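Local coordinates for EreC (Klebsiella pneumoniae, PDB 6XCQ), which probably inactivates erythromycin and related macrolide antibiotics by hydrolysing their lactone ester bond, so giving resistance to these drugs, at residues T344-T349 with S378-I383; A69-E74 with F364-T369. The protein carries 1 engineered substitution. All blocks are in the same frame, centred on the assembly; numbering follows the deposited sequence.

Interaction 1: T344-T349 with S378-I383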
loop_
_atom_site.group_PDB
_atom_site.type_symbol
_atom_site.label_atom_id
_atom_site.label_comp_id
_atom_site.label_asym_id
_atom_site.label_seq_id
_atom_site.Cartn_x
_atom_site.Cartn_y
_atom_site.Cartn_z
ATOM N N THR A 344 -3.899 -15.524 -0.607
ATOM C CA THR A 344 -2.884 -16.415 -1.150
ATOM C C THR A 344 -3.519 -17.270 -2.252
ATOM O O THR A 344 -4.642 -17.012 -2.688
ATOM C CB THR A 344 -2.221 -17.235 -0.035
ATOM O OG1 THR A 344 -1.078 -17.911 -0.581
ATOM C CG2 THR A 344 -3.199 -18.241 0.574
ATOM N N HIS A 345 -2.787 -18.275 -2.737
ATOM C CA HIS A 345 -3.245 -18.994 -3.924
ATOM C C HIS A 345 -2.610 -20.371 -3.986
ATOM O O HIS A 345 -1.584 -20.639 -3.353
ATOM C CB HIS A 345 -2.909 -18.222 -5.211
ATOM C CG HIS A 345 -1.443 -18.186 -5.498
ATOM N ND1 HIS A 345 -0.810 -19.140 -6.273
ATOM C CD2 HIS A 345 -0.473 -17.335 -5.077
ATOM C CE1 HIS A 345 0.483 -18.867 -6.331
ATOM N NE2 HIS A 345 0.716 -17.779 -5.609
ATOM N N LEU A 346 -3.214 -21.231 -4.811
ATOM C CA LEU A 346 -2.770 -22.607 -4.995
ATOM C C LEU A 346 -2.108 -22.845 -6.349
ATOM O O LEU A 346 -1.885 -24.002 -6.724
ATOM C CB LEU A 346 -3.951 -23.574 -4.821
ATOM C CG LEU A 346 -4.743 -23.496 -3.520
ATOM C CD1 LEU A 346 -5.764 -24.627 -3.458
ATOM C CD2 LEU A 346 -3.818 -23.566 -2.304
ATOM N N GLY A 347 -1.763 -21.786 -7.080
ATOM C CA GLY A 347 -1.174 -21.958 -8.394
ATOM C C GLY A 347 0.257 -22.457 -8.332
ATOM O O GLY A 347 0.954 -22.327 -7.327
ATOM N N SER A 348 0.711 -23.049 -9.443
ATOM C CA SER A 348 2.073 -23.563 -9.489
ATOM C C SER A 348 3.077 -22.471 -9.813
ATOM O O SER A 348 4.264 -22.629 -9.519
ATOM C CB SER A 348 2.194 -24.696 -10.520
ATOM O OG SER A 348 1.926 -24.204 -11.821
ATOM N N THR A 349 2.622 -21.363 -10.386
ATOM C CA THR A 349 3.479 -20.243 -10.728
ATOM C C THR A 349 2.882 -18.962 -10.163
ATOM O O THR A 349 1.716 -18.910 -9.757
ATOM C CB THR A 349 3.648 -20.111 -12.248
ATOM O OG1 THR A 349 2.374 -19.823 -12.834
ATOM C CG2 THR A 349 4.194 -21.410 -12.866
ATOM N N SER A 378 1.869 -25.465 5.847
ATOM C CA SER A 378 1.569 -24.242 5.120
ATOM C C SER A 378 0.083 -23.899 5.219
ATOM O O SER A 378 -0.771 -24.768 5.428
ATOM C CB SER A 378 2.008 -24.366 3.662
ATOM O OG SER A 378 1.109 -25.150 2.913
ATOM N N MET A 379 -0.221 -22.605 5.124
ATOM C CA MET A 379 -1.624 -22.200 5.071
ATOM C C MET A 379 -2.300 -22.771 3.828
ATOM O O MET A 379 -3.485 -23.118 3.853
ATOM C CB MET A 379 -1.733 -20.677 5.094
ATOM C CG MET A 379 -3.168 -20.151 4.984
ATOM S SD MET A 379 -4.300 -20.702 6.293
ATOM C CE MET A 379 -3.438 -20.158 7.730
ATOM N N GLU A 380 -1.552 -22.868 2.730
ATOM C CA GLU A 380 -2.089 -23.443 1.501
ATOM C C GLU A 380 -2.555 -24.878 1.712
ATOM O O GLU A 380 -3.588 -25.288 1.168
ATOM C CB GLU A 380 -1.028 -23.375 0.395
ATOM C CG GLU A 380 -0.741 -21.930 -0.087
ATOM C CD GLU A 380 0.105 -21.100 0.880
ATOM O OE1 GLU A 380 0.838 -21.691 1.707
ATOM O OE2 GLU A 380 0.048 -19.844 0.796
ATOM N N GLN A 381 -1.809 -25.661 2.495
ATOM C CA GLN A 381 -2.220 -27.044 2.711
ATOM C C GLN A 381 -3.478 -27.108 3.554
ATOM O O GLN A 381 -4.353 -27.961 3.323
ATOM C CB GLN A 381 -1.107 -27.845 3.381
ATOM C CG GLN A 381 -1.484 -29.316 3.561
ATOM C CD GLN A 381 -1.627 -30.026 2.234
ATOM O OE1 GLN A 381 -0.701 -30.048 1.436
ATOM N NE2 GLN A 381 -2.795 -30.606 1.993
ATOM N N TYR A 382 -3.571 -26.226 4.548
ATOM C CA TYR A 382 -4.775 -26.137 5.366
ATOM C C TYR A 382 -5.996 -25.838 4.509
ATOM O O TYR A 382 -7.056 -26.446 4.691
ATOM C CB TYR A 382 -4.579 -25.048 6.418
ATOM C CG TYR A 382 -5.736 -24.834 7.369
ATOM C CD1 TYR A 382 -5.830 -25.554 8.556
ATOM C CD2 TYR A 382 -6.715 -23.883 7.097
ATOM C CE1 TYR A 382 -6.874 -25.346 9.435
ATOM C CE2 TYR A 382 -7.759 -23.665 7.969
ATOM C CZ TYR A 382 -7.832 -24.394 9.137
ATOM O OH TYR A 382 -8.873 -24.176 10.001
ATOM N N ILE A 383 -5.868 -24.884 3.582
ATOM C CA ILE A 383 -6.937 -24.594 2.627
ATOM C C ILE A 383 -7.315 -25.852 1.860
ATOM O O ILE A 383 -8.500 -26.163 1.690
ATOM C CB ILE A 383 -6.508 -23.471 1.662
ATOM C CG1 ILE A 383 -6.336 -22.148 2.408
ATOM C CG2 ILE A 383 -7.509 -23.333 0.517
ATOM C CD1 ILE A 383 -7.586 -21.652 3.056
#

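Interaction 2: A69-E74 with F364-T369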
loop_
_atom_site.group_PDB
_atom_site.type_symbol
_atom_site.label_atom_id
_atom_site.label_comp_id
_atom_site.label_asym_id
_atom_site.label_seq_id
_atom_site.Cartn_x
_atom_site.Cartn_y
_atom_site.Cartn_z
ATOM N N ALA A 69 1.040 -11.719 -3.888
ATOM C CA ALA A 69 2.016 -11.284 -4.874
ATOM C C ALA A 69 1.411 -10.134 -5.648
ATOM O O ALA A 69 0.199 -10.099 -5.873
ATOM C CB ALA A 69 2.414 -12.426 -5.823
ATOM N N HIS A 70 2.248 -9.178 -6.023
ATOM C CA HIS A 70 1.759 -8.086 -6.844
ATOM C C HIS A 70 1.434 -8.596 -8.246
ATOM O O HIS A 70 1.936 -9.640 -8.684
ATOM C CB HIS A 70 2.803 -6.964 -6.933
ATOM C CG HIS A 70 3.007 -6.204 -5.653
ATOM N ND1 HIS A 70 1.963 -5.747 -4.878
ATOM C CD2 HIS A 70 4.141 -5.797 -5.033
ATOM C CE1 HIS A 70 2.443 -5.094 -3.834
ATOM N NE2 HIS A 70 3.762 -5.102 -3.909
ATOM N N PHE A 71 0.563 -7.853 -8.941
ATOM C CA PHE A 71 0.353 -7.999 -10.387
ATOM C C PHE A 71 -0.394 -9.279 -10.758
ATOM O O PHE A 71 -0.199 -9.815 -11.853
ATOM C CB PHE A 71 1.681 -7.929 -11.150
ATOM C CG PHE A 71 2.561 -6.771 -10.725
ATOM C CD1 PHE A 71 2.091 -5.470 -10.797
ATOM C CD2 PHE A 71 3.838 -6.990 -10.244
ATOM C CE1 PHE A 71 2.896 -4.391 -10.413
ATOM C CE2 PHE A 71 4.646 -5.918 -9.845
ATOM C CZ PHE A 71 4.167 -4.621 -9.932
ATOM N N VAL A 72 -1.284 -9.751 -9.889
ATOM C CA VAL A 72 -2.014 -11.003 -10.092
ATOM C C VAL A 72 -3.467 -10.681 -10.414
ATOM O O VAL A 72 -4.120 -9.937 -9.675
ATOM C CB VAL A 72 -1.923 -11.909 -8.853
ATOM C CG1 VAL A 72 -2.831 -13.103 -9.014
ATOM C CG2 VAL A 72 -0.481 -12.345 -8.588
ATOM N N ALA A 73 -3.980 -11.263 -11.507
ATOM C CA ALA A 73 -5.345 -10.972 -11.944
ATOM C C ALA A 73 -6.369 -11.434 -10.917
ATOM O O ALA A 73 -7.323 -10.711 -10.608
ATOM C CB ALA A 73 -5.621 -11.642 -13.294
ATOM N N GLU A 74 -6.198 -12.657 -10.390
ATOM C CA GLU A 74 -7.161 -13.188 -9.428
ATOM C C GLU A 74 -7.212 -12.356 -8.154
ATOM O O GLU A 74 -8.269 -12.251 -7.526
ATOM C CB GLU A 74 -6.820 -14.643 -9.077
ATOM C CG GLU A 74 -7.079 -15.645 -10.200
ATOM C CD GLU A 74 -5.914 -15.766 -11.163
ATOM O OE1 GLU A 74 -4.946 -14.977 -11.058
ATOM O OE2 GLU A 74 -5.956 -16.659 -12.030
ATOM N N PHE A 364 12.990 -3.112 -13.054
ATOM C CA PHE A 364 12.667 -4.498 -12.770
ATOM C C PHE A 364 11.671 -4.969 -13.806
ATOM O O PHE A 364 11.045 -4.170 -14.511
ATOM C CB PHE A 364 12.095 -4.700 -11.363
ATOM C CG PHE A 364 10.735 -4.082 -11.161
ATOM C CD1 PHE A 364 10.616 -2.745 -10.824
ATOM C CD2 PHE A 364 9.584 -4.839 -11.294
ATOM C CE1 PHE A 364 9.378 -2.173 -10.635
ATOM C CE2 PHE A 364 8.338 -4.274 -11.101
ATOM C CZ PHE A 364 8.237 -2.940 -10.772
ATOM N N SER A 365 11.522 -6.279 -13.873
ATOM C CA SER A 365 10.571 -6.900 -14.770
ATOM C C SER A 365 9.693 -7.828 -13.951
ATOM O O SER A 365 10.001 -8.157 -12.803
ATOM C CB SER A 365 11.292 -7.659 -15.896
ATOM O OG SER A 365 11.781 -6.755 -16.867
ATOM N N VAL A 366 8.586 -8.234 -14.551
ATOM C CA VAL A 366 7.621 -9.126 -13.929
ATOM C C VAL A 366 7.580 -10.366 -14.794
ATOM O O VAL A 366 7.158 -10.296 -15.954
ATOM C CB VAL A 366 6.228 -8.492 -13.826
ATOM C CG1 VAL A 366 5.225 -9.515 -13.307
ATOM C CG2 VAL A 366 6.283 -7.248 -12.945
ATOM N N VAL A 367 8.027 -11.495 -14.242
ATOM C CA VAL A 367 8.150 -12.741 -14.979
ATOM C C VAL A 367 7.448 -13.847 -14.206
ATOM O O VAL A 367 7.476 -13.877 -12.970
ATOM C CB VAL A 367 9.626 -13.112 -15.242
ATOM C CG1 VAL A 367 10.303 -12.037 -16.056
ATOM C CG2 VAL A 367 10.373 -13.315 -13.935
ATOM N N THR A 368 6.811 -14.755 -14.935
ATOM C CA THR A 368 6.178 -15.906 -14.306
ATOM C C THR A 368 7.248 -16.884 -13.826
ATOM O O THR A 368 8.123 -17.288 -14.594
ATOM C CB THR A 368 5.226 -16.567 -15.298
ATOM O OG1 THR A 368 4.201 -15.631 -15.667
ATOM C CG2 THR A 368 4.581 -17.782 -14.682
ATOM N N THR A 369 7.181 -17.255 -12.555
ATOM C CA THR A 369 8.172 -18.121 -11.947
ATOM C C THR A 369 7.460 -19.106 -11.031
ATOM O O THR A 369 6.347 -18.828 -10.565
ATOM C CB THR A 369 9.224 -17.308 -11.170
ATOM O OG1 THR A 369 10.456 -18.040 -11.115
ATOM C CG2 THR A 369 8.762 -17.004 -9.765
#

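Interaction 1: T344-T349 with S378-I383
T344 and E380 make the one polar link between these segments: T344 OG1 donates to E380 OE2 over 2.6 Å. On the carboxylate it is the anti lone pair of OE2, turned away from the other oxygen, that accepts the hydrogen bond. T344 OG1 lies opposite the backbone N about the first torsion (chi1 -170°), an orientation that presents the hydroxyl to the helix. A threonine suits this buried place because it supplies a short donor, while its methyl CG2 also packs near the same oxygen, 3.6 Å from E380 OE2. For its part, E380 folds its chain at chi2 (75°), carrying the acid to the end of the strand. The methylene E380 CG rests 3.6 Å from H345 O. Further along, L346 CD2 packs 3.9 Å from E380 CB, the two side chains running past one another in opposite senses, and leucine adds an apolar cover over the base of the glutamate.

Around this first shell, R407 serves several partners. Its backbone N gives E380 OE2 a second hydrogen bond, so two donors grip one buried oxygen and would probably favour the ionised acid. Its guanidinium NH1 binds H345 O and G347 O, steadying the chain where the strand ends. The turn is secured further by G347 N, which reaches H345 ND1 at 2.9 Å, close to the ring plane. On the other segment, S378 is the N-cap of the helix, its OG accepting from Q381 N at 3.0 Å.

In the fold, helix 379-387 lies against the end of strand 338-345. Backbone hydrogen bonds from T344, and from L346 just past the strand's end, run to strand 423-427, with C426 touched by T344, L346 and I383, while strand 405-408 flanks T344 and E380, and I383 also reaches strand 392-396.

Interaction 2: A69-E74 with F364-T369
F71 is the residue of 69-74 that touches 364-369, meeting V366 and F364 through its CD2-CE2 part. A69 comes first and packs on V350 of strand 349-354. H70 follows, its imidazole engaged with E67 through ND1 and with H306 in an edge-to-face pair, while its CB sits 3.4 Å above the plane of the F71 ring, offset toward the rim. The backbone of F71 itself takes a left-handed conformation (phi 72°, psi 31°), and the ring, with CG opposite the carbonyl carbon, reaches out to strand 365-370. There V366 CG2 comes obliquely, 3.7 Å from both F71 CD2 and F71 CE2, and F364, just ahead of the strand, brings its CE2 to 4.2 Å from F71 CE2. S130 and L131 of helix 126-146 also touch F71, and L127 of that helix meets F364. V72 stands at the N-cap position, just before helix 73-90, whose E74 carboxylate binds S429 and G431.

The contact is thus wholly apolar and buried: a large aromatic packs against a branched aliphatic and a second phenylalanine. Such residues cohere by shape and exclusion of water, without directional bonds between the two segments.

Along the chain the segments alternate: 69-74, 344-349, 364-369, 378-383, so interactions 1 and 2 cross, and their centres lie about 16 Å apart on the same side of the chain's centre. The bridge between them is the two-stranded antiparallel sheet of 349-354 and 365-370, which follows strand 338-345 of the large mixed sheet and precedes helix 379-387. Direct packing occurs there, with T349 CB 3.5 Å from T368 CG2. Interaction 1 thus joins the helix after the small sheet to the end of a central strand, whereas interaction 2 ties that small sheet to the loop leading into helix 73-90.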